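Local coordinates for D-3-phosphoglycerate dehydrogenase oxidoreductase protein (Ralstonia solanacearum, PDB 3GG9), which probably acts as an NAD-dependent D-3-phosphoglycerate dehydrogenase, a member of the D-isomer specific 2-hydroxyacid dehydrogenase family, at residues A[156-161]-A[182-187]; A[212-217]-A[238-243]. One frame throughout, in Å; residues are numbered along the deposited sequence.

Contact 1 of 2, residues A[156-161]-A[182-187]; sequences RVLKGQ and FGMNVL
The amide of Gly-160 donates to Gly-183 O across 2.8 Å with an N-H...O angle of 154°. One residue on from Gly-160 and two on from Gly-183, Asn-185 N gives its hydrogen to Gln-161 O; the 2.5 Å separation modelled between these two atoms is doubtfully short. Both glycines have positive phi. Gly-160 sits in a type II turn running from Leu-158 to Gln-161, whereas Gly-183 ends helix 170-181 in a Schellman motif. The contact therefore fastens the lead-in to strand 162-166 onto the lead-in to strand 185-189, the two strands joined by helix 170-181 in the beta-alpha-beta unit of a Rossmann-type domain. Backbone bonds from Asn-185 and Leu-187 to Leu-163 carry the pairing on into the parallel sheet. In the apolar part of the contact, Leu-158 divides its branches: CD1 lies 4.1 Å from Phe-182 CD1, meeting the ring obliquely, while CD2 lies 3.9 Å from Met-184 CE. Both SD and CE of the methionine lie against the leucine, SD near its CB, and the bend at chi3 (79°) places CE beside CD2; Met-184 CG meanwhile rests 3.5 Å from Leu-158 O. Trp-116 of helix 109-123 touches Leu-158, Phe-182 and Met-184. On the subunit interface, Glu-113 of the second subunit accepts hydrogen bonds from the amides of Leu-158 and Lys-159, and Tyr-178 of that subunit stacks on Phe-182. At Lys-159, CA approaches Phe-182 O to 3.4 Å in a CA-H...O contact.

Contact 2 of 2, residues A[212-217]-A[238-243]; sequences LFEQSD and LTRMKP
Lys-242 lies along the C-terminal end of helix 209-215 and reaches Asp-217, just before strand 218-221, so this loop of the Rossmann-type domain is tied to the helix-to-strand junction. From CB the chain runs to CG, set beside the backbone N, which passes 3.7 Å from Glu-214 O. The rest is extended: CD approaches Asp-217 OD1, CE comes within 3.5 Å of Gln-215 O, and NZ closes a 2.8 Å salt bridge with Asp-217 OD1, approaching from above the carboxylate plane, 41° out of it. NZ also donates to a water that in turn donates to Gln-215 O. The other carboxylate oxygen, OD2, accepts from the amide of Thr-162, so both have partners. At the lysine backbone, a second water accepts from Lys-242 N and donates to Phe-213 O and Ser-216 O. Deeper in, Met-241 meets the edge of the Phe-213 ring. Its CG lies near the ring plane, and SD is 5.2 Å from the centroid and 80° off the normal, a Met-aromatic contact. Leu-219 of strand 218-221 touches both side chains. Phe-213 O also receives a CA-H...O contact from Met-241 CA at 3.3 Å, with an angle at H of 155°.

Both contacts lie in the Rossmann-type domain that probably binds NAD, on the same side of the chain's centre, with their own centres about 15 Å apart. They come in series: 156-161 with 182-187 is complete before 212-217 and 238-243 begin. They share the seven-stranded parallel sheet, where strands 185-189, 162-166, 218-221 and 246-249 are consecutive neighbours, and each contact joins segments leading toward or into two of these strands. The contacts touch directly: Gln-161 OE1 packs 3.3 Å from Asp-217 CG, and Leu-187 O lies 3.5 Å from Leu-212 CD1. Together they hold the N-terminal ends of four adjacent strands, contact 1 at the subunit interface and contact 2 away from it.

Contact 1 of 2, residues A[156-161]-A[182-187]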
loop_
_atom_site.group_PDB
_atom_site.type_symbol
_atom_site.label_atom_id
_atom_site.label_comp_id
_atom_site.label_asym_id
_atom_site.label_seq_id
_atom_site.Cartn_x
_atom_site.Cartn_y
_atom_site.Cartn_z
ATOM N N ARG A 156 8.083 1.300 -8.966
ATOM C CA ARG A 156 9.477 1.117 -8.604
ATOM C C ARG A 156 9.584 0.038 -7.529
ATOM O O ARG A 156 8.812 0.009 -6.578
ATOM C CB ARG A 156 10.091 2.423 -8.102
ATOM C CG ARG A 156 9.646 3.652 -8.897
ATOM C CD ARG A 156 10.402 4.907 -8.463
ATOM N NE ARG A 156 11.499 5.230 -9.366
ATOM C CZ ARG A 156 12.770 4.916 -9.154
ATOM N NH1 ARG A 156 13.149 4.268 -8.058
ATOM N NH2 ARG A 156 13.661 5.261 -10.051
ATOM N N VAL A 157 10.563 -0.832 -7.708
ATOM C CA VAL A 157 10.816 -1.948 -6.790
ATOM C C VAL A 157 11.589 -1.374 -5.598
ATOM O O VAL A 157 12.347 -0.413 -5.754
ATOM C CB VAL A 157 11.605 -3.078 -7.514
ATOM C CG1 VAL A 157 12.918 -2.595 -7.971
ATOM C CG2 VAL A 157 11.810 -4.293 -6.656
ATOM N N LEU A 158 11.360 -1.932 -4.407
ATOM C CA LEU A 158 12.085 -1.511 -3.214
ATOM C C LEU A 158 13.411 -2.245 -3.083
ATOM O O LEU A 158 14.414 -1.632 -2.720
ATOM C CB LEU A 158 11.240 -1.721 -1.957
ATOM C CG LEU A 158 9.926 -0.933 -1.883
ATOM C CD1 LEU A 158 9.169 -1.342 -0.617
ATOM C CD2 LEU A 158 10.193 0.539 -1.852
ATOM N N LYS A 159 13.406 -3.545 -3.366
ATOM C CA LYS A 159 14.628 -4.367 -3.256
ATOM C C LYS A 159 15.847 -3.677 -3.860
ATOM O O LYS A 159 15.814 -3.282 -5.010
ATOM C CB LYS A 159 14.457 -5.741 -3.922
ATOM C CG LYS A 159 15.694 -6.652 -3.733
ATOM C CD LYS A 159 15.548 -8.019 -4.402
ATOM C CE LYS A 159 16.652 -8.936 -3.925
ATOM N NZ LYS A 159 16.660 -10.242 -4.622
ATOM N N GLY A 160 16.895 -3.502 -3.059
ATOM C CA GLY A 160 18.164 -2.979 -3.550
ATOM C C GLY A 160 18.237 -1.467 -3.605
ATOM O O GLY A 160 19.253 -0.919 -4.014
ATOM N N GLN A 161 17.150 -0.797 -3.210
ATOM C CA GLN A 161 17.105 0.653 -3.092
ATOM C C GLN A 161 17.460 1.125 -1.689
ATOM O O GLN A 161 17.521 0.348 -0.743
ATOM C CB GLN A 161 15.710 1.162 -3.451
ATOM C CG GLN A 161 15.304 0.792 -4.845
ATOM C CD GLN A 161 15.724 1.841 -5.830
ATOM O OE1 GLN A 161 15.029 2.842 -6.014
ATOM N NE2 GLN A 161 16.880 1.632 -6.465
ATOM N N PHE A 182 12.554 -6.136 3.100
ATOM C CA PHE A 182 12.367 -5.979 1.660
ATOM C C PHE A 182 13.666 -5.949 0.844
ATOM O O PHE A 182 13.620 -5.824 -0.385
ATOM C CB PHE A 182 11.456 -4.759 1.334
ATOM C CG PHE A 182 9.985 -5.105 1.401
ATOM C CD1 PHE A 182 9.270 -5.357 0.235
ATOM C CD2 PHE A 182 9.334 -5.256 2.620
ATOM C CE1 PHE A 182 7.930 -5.728 0.278
ATOM C CE2 PHE A 182 7.966 -5.645 2.664
ATOM C CZ PHE A 182 7.280 -5.873 1.481
ATOM N N GLY A 183 14.810 -6.089 1.517
ATOM C CA GLY A 183 16.116 -6.077 0.827
ATOM C C GLY A 183 16.590 -4.675 0.419
ATOM O O GLY A 183 17.362 -4.533 -0.535
ATOM N N MET A 184 16.136 -3.654 1.141
ATOM C CA MET A 184 16.550 -2.270 0.911
ATOM C C MET A 184 17.899 -2.002 1.606
ATOM O O MET A 184 18.289 -2.732 2.522
ATOM C CB MET A 184 15.484 -1.276 1.396
ATOM C CG MET A 184 14.095 -1.426 0.753
ATOM S SD MET A 184 12.973 -0.068 1.148
ATOM C CE MET A 184 13.545 1.208 0.006
ATOM N N ASN A 185 18.626 -0.998 1.118
ATOM C CA ASN A 185 19.812 -0.446 1.785
ATOM C C ASN A 185 19.374 0.580 2.835
ATOM O O ASN A 185 19.002 1.712 2.502
ATOM C CB ASN A 185 20.760 0.172 0.728
ATOM C CG ASN A 185 22.082 0.661 1.317
ATOM O OD1 ASN A 185 22.705 -0.026 2.125
ATOM N ND2 ASN A 185 22.522 1.853 0.894
ATOM N N VAL A 186 19.376 0.185 4.102
ATOM C CA VAL A 186 18.837 1.052 5.151
ATOM C C VAL A 186 19.919 1.928 5.816
ATOM O O VAL A 186 20.930 1.419 6.354
ATOM C CB VAL A 186 18.014 0.264 6.213
ATOM C CG1 VAL A 186 17.364 1.237 7.210
ATOM C CG2 VAL A 186 16.942 -0.618 5.553
ATOM N N LEU A 187 19.690 3.242 5.758
ATOM C CA LEU A 187 20.509 4.253 6.431
ATOM C C LEU A 187 19.694 5.053 7.430
ATOM O O LEU A 187 18.606 5.553 7.114
ATOM C CB LEU A 187 21.131 5.225 5.421
ATOM C CG LEU A 187 22.048 4.731 4.299
ATOM C CD1 LEU A 187 22.353 5.879 3.338
ATOM C CD2 LEU A 187 23.336 4.154 4.857
#

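Contact 2 of 2, residues A[212-217]-A[238-243]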
loop_
_atom_site.group_PDB
_atom_site.type_symbol
_atom_site.label_atom_id
_atom_site.label_comp_id
_atom_site.label_asym_id
_atom_site.label_seq_id
_atom_site.Cartn_x
_atom_site.Cartn_y
_atom_site.Cartn_z
ATOM N N LEU A 212 21.872 11.723 4.043
ATOM C CA LEU A 212 20.602 11.004 4.114
ATOM C C LEU A 212 19.649 11.441 3.021
ATOM O O LEU A 212 19.031 10.608 2.369
ATOM C CB LEU A 212 19.961 11.193 5.487
ATOM C CG LEU A 212 18.772 10.287 5.814
ATOM C CD1 LEU A 212 19.266 8.899 6.289
ATOM C CD2 LEU A 212 17.937 10.964 6.886
ATOM N N PHE A 213 19.555 12.748 2.817
ATOM C CA PHE A 213 18.660 13.321 1.811
ATOM C C PHE A 213 19.142 13.102 0.370
ATOM O O PHE A 213 18.326 12.902 -0.536
ATOM C CB PHE A 213 18.428 14.821 2.107
ATOM C CG PHE A 213 17.459 15.076 3.239
ATOM C CD1 PHE A 213 17.907 15.208 4.546
ATOM C CD2 PHE A 213 16.090 15.137 2.998
ATOM C CE1 PHE A 213 17.007 15.423 5.605
ATOM C CE2 PHE A 213 15.185 15.342 4.043
ATOM C CZ PHE A 213 15.641 15.500 5.347
ATOM N N GLU A 214 20.462 13.131 0.166
ATOM C CA GLU A 214 21.076 12.875 -1.138
ATOM C C GLU A 214 20.920 11.437 -1.626
ATOM O O GLU A 214 20.595 11.199 -2.799
ATOM C CB GLU A 214 22.568 13.240 -1.088
ATOM C CG GLU A 214 22.817 14.741 -1.163
ATOM C CD GLU A 214 24.204 15.206 -0.690
ATOM O OE1 GLU A 214 24.965 14.435 -0.058
ATOM O OE2 GLU A 214 24.519 16.387 -0.950
ATOM N N GLN A 215 21.137 10.490 -0.709
ATOM C CA GLN A 215 21.234 9.067 -1.033
ATOM C C GLN A 215 19.939 8.250 -1.037
ATOM O O GLN A 215 19.868 7.225 -1.721
ATOM C CB GLN A 215 22.201 8.396 -0.066
ATOM C CG GLN A 215 23.670 8.738 -0.285
ATOM C CD GLN A 215 24.536 8.030 0.733
ATOM O OE1 GLN A 215 25.130 6.993 0.444
ATOM N NE2 GLN A 215 24.551 8.548 1.955
ATOM N N SER A 216 18.931 8.673 -0.274
ATOM C CA SER A 216 17.729 7.858 -0.085
ATOM C C SER A 216 16.836 7.830 -1.309
ATOM O O SER A 216 16.568 8.869 -1.912
ATOM C CB SER A 216 16.915 8.365 1.104
ATOM O OG SER A 216 17.671 8.337 2.294
ATOM N N ASP A 217 16.364 6.645 -1.674
ATOM C CA ASP A 217 15.329 6.528 -2.698
ATOM C C ASP A 217 13.961 6.742 -2.048
ATOM O O ASP A 217 13.026 7.238 -2.667
ATOM C CB ASP A 217 15.424 5.167 -3.401
ATOM C CG ASP A 217 16.750 4.984 -4.129
ATOM O OD1 ASP A 217 16.991 5.698 -5.131
ATOM O OD2 ASP A 217 17.563 4.134 -3.699
ATOM N N LEU A 238 15.171 19.034 1.419
ATOM C CA LEU A 238 14.315 18.364 0.434
ATOM C C LEU A 238 14.809 18.501 -1.010
ATOM O O LEU A 238 14.737 17.556 -1.777
ATOM C CB LEU A 238 12.877 18.886 0.553
ATOM C CG LEU A 238 12.151 18.537 1.852
ATOM C CD1 LEU A 238 10.847 19.311 1.927
ATOM C CD2 LEU A 238 11.913 17.015 1.985
ATOM N N THR A 239 15.312 19.677 -1.396
ATOM C CA THR A 239 15.786 19.851 -2.774
ATOM C C THR A 239 17.143 19.176 -3.035
ATOM O O THR A 239 17.621 19.154 -4.157
ATOM C CB THR A 239 15.780 21.336 -3.228
ATOM O OG1 THR A 239 16.492 22.118 -2.279
ATOM C CG2 THR A 239 14.331 21.864 -3.334
ATOM N N ARG A 240 17.733 18.602 -1.987
ATOM C CA ARG A 240 18.922 17.758 -2.075
ATOM C C ARG A 240 18.549 16.367 -2.600
ATOM O O ARG A 240 19.393 15.633 -3.127
ATOM C CB ARG A 240 19.511 17.612 -0.670
ATOM C CG ARG A 240 21.001 17.458 -0.590
ATOM C CD ARG A 240 21.690 18.656 0.030
ATOM N NE ARG A 240 21.092 19.059 1.302
ATOM C CZ ARG A 240 21.580 20.014 2.089
ATOM N NH1 ARG A 240 20.956 20.332 3.222
ATOM N NH2 ARG A 240 22.691 20.653 1.746
ATOM N N MET A 241 17.273 16.005 -2.421
ATOM C CA MET A 241 16.761 14.671 -2.770
ATOM C C MET A 241 16.813 14.376 -4.268
ATOM O O MET A 241 16.784 15.301 -5.087
ATOM C CB MET A 241 15.339 14.456 -2.208
ATOM C CG MET A 241 15.263 14.406 -0.657
ATOM S SD MET A 241 13.653 14.032 0.133
ATOM C CE MET A 241 13.435 12.306 -0.298
ATOM N N LYS A 242 16.897 13.097 -4.628
ATOM C CA LYS A 242 16.835 12.704 -6.039
ATOM C C LYS A 242 15.508 13.149 -6.684
ATOM O O LYS A 242 14.494 13.251 -5.994
ATOM C CB LYS A 242 16.981 11.194 -6.211
ATOM C CG LYS A 242 18.204 10.590 -5.547
ATOM C CD LYS A 242 18.223 9.089 -5.770
ATOM C CE LYS A 242 19.303 8.455 -4.945
ATOM N NZ LYS A 242 19.466 6.999 -5.276
ATOM N N PRO A 243 15.519 13.419 -8.004
ATOM C CA PRO A 243 14.276 13.651 -8.753
ATOM C C PRO A 243 13.308 12.464 -8.769
ATOM O O PRO A 243 12.146 12.658 -9.057
ATOM C CB PRO A 243 14.769 13.910 -10.181
ATOM C CG PRO A 243 16.163 14.365 -10.016
ATOM C CD PRO A 243 16.701 13.574 -8.876
HETATM O O HOH W 1 16.980 11.468 -2.223
HETATM O O HOH W 2 20.298 13.383 -4.595
HETATM O O HOH W 3 21.615 5.822 -3.181
#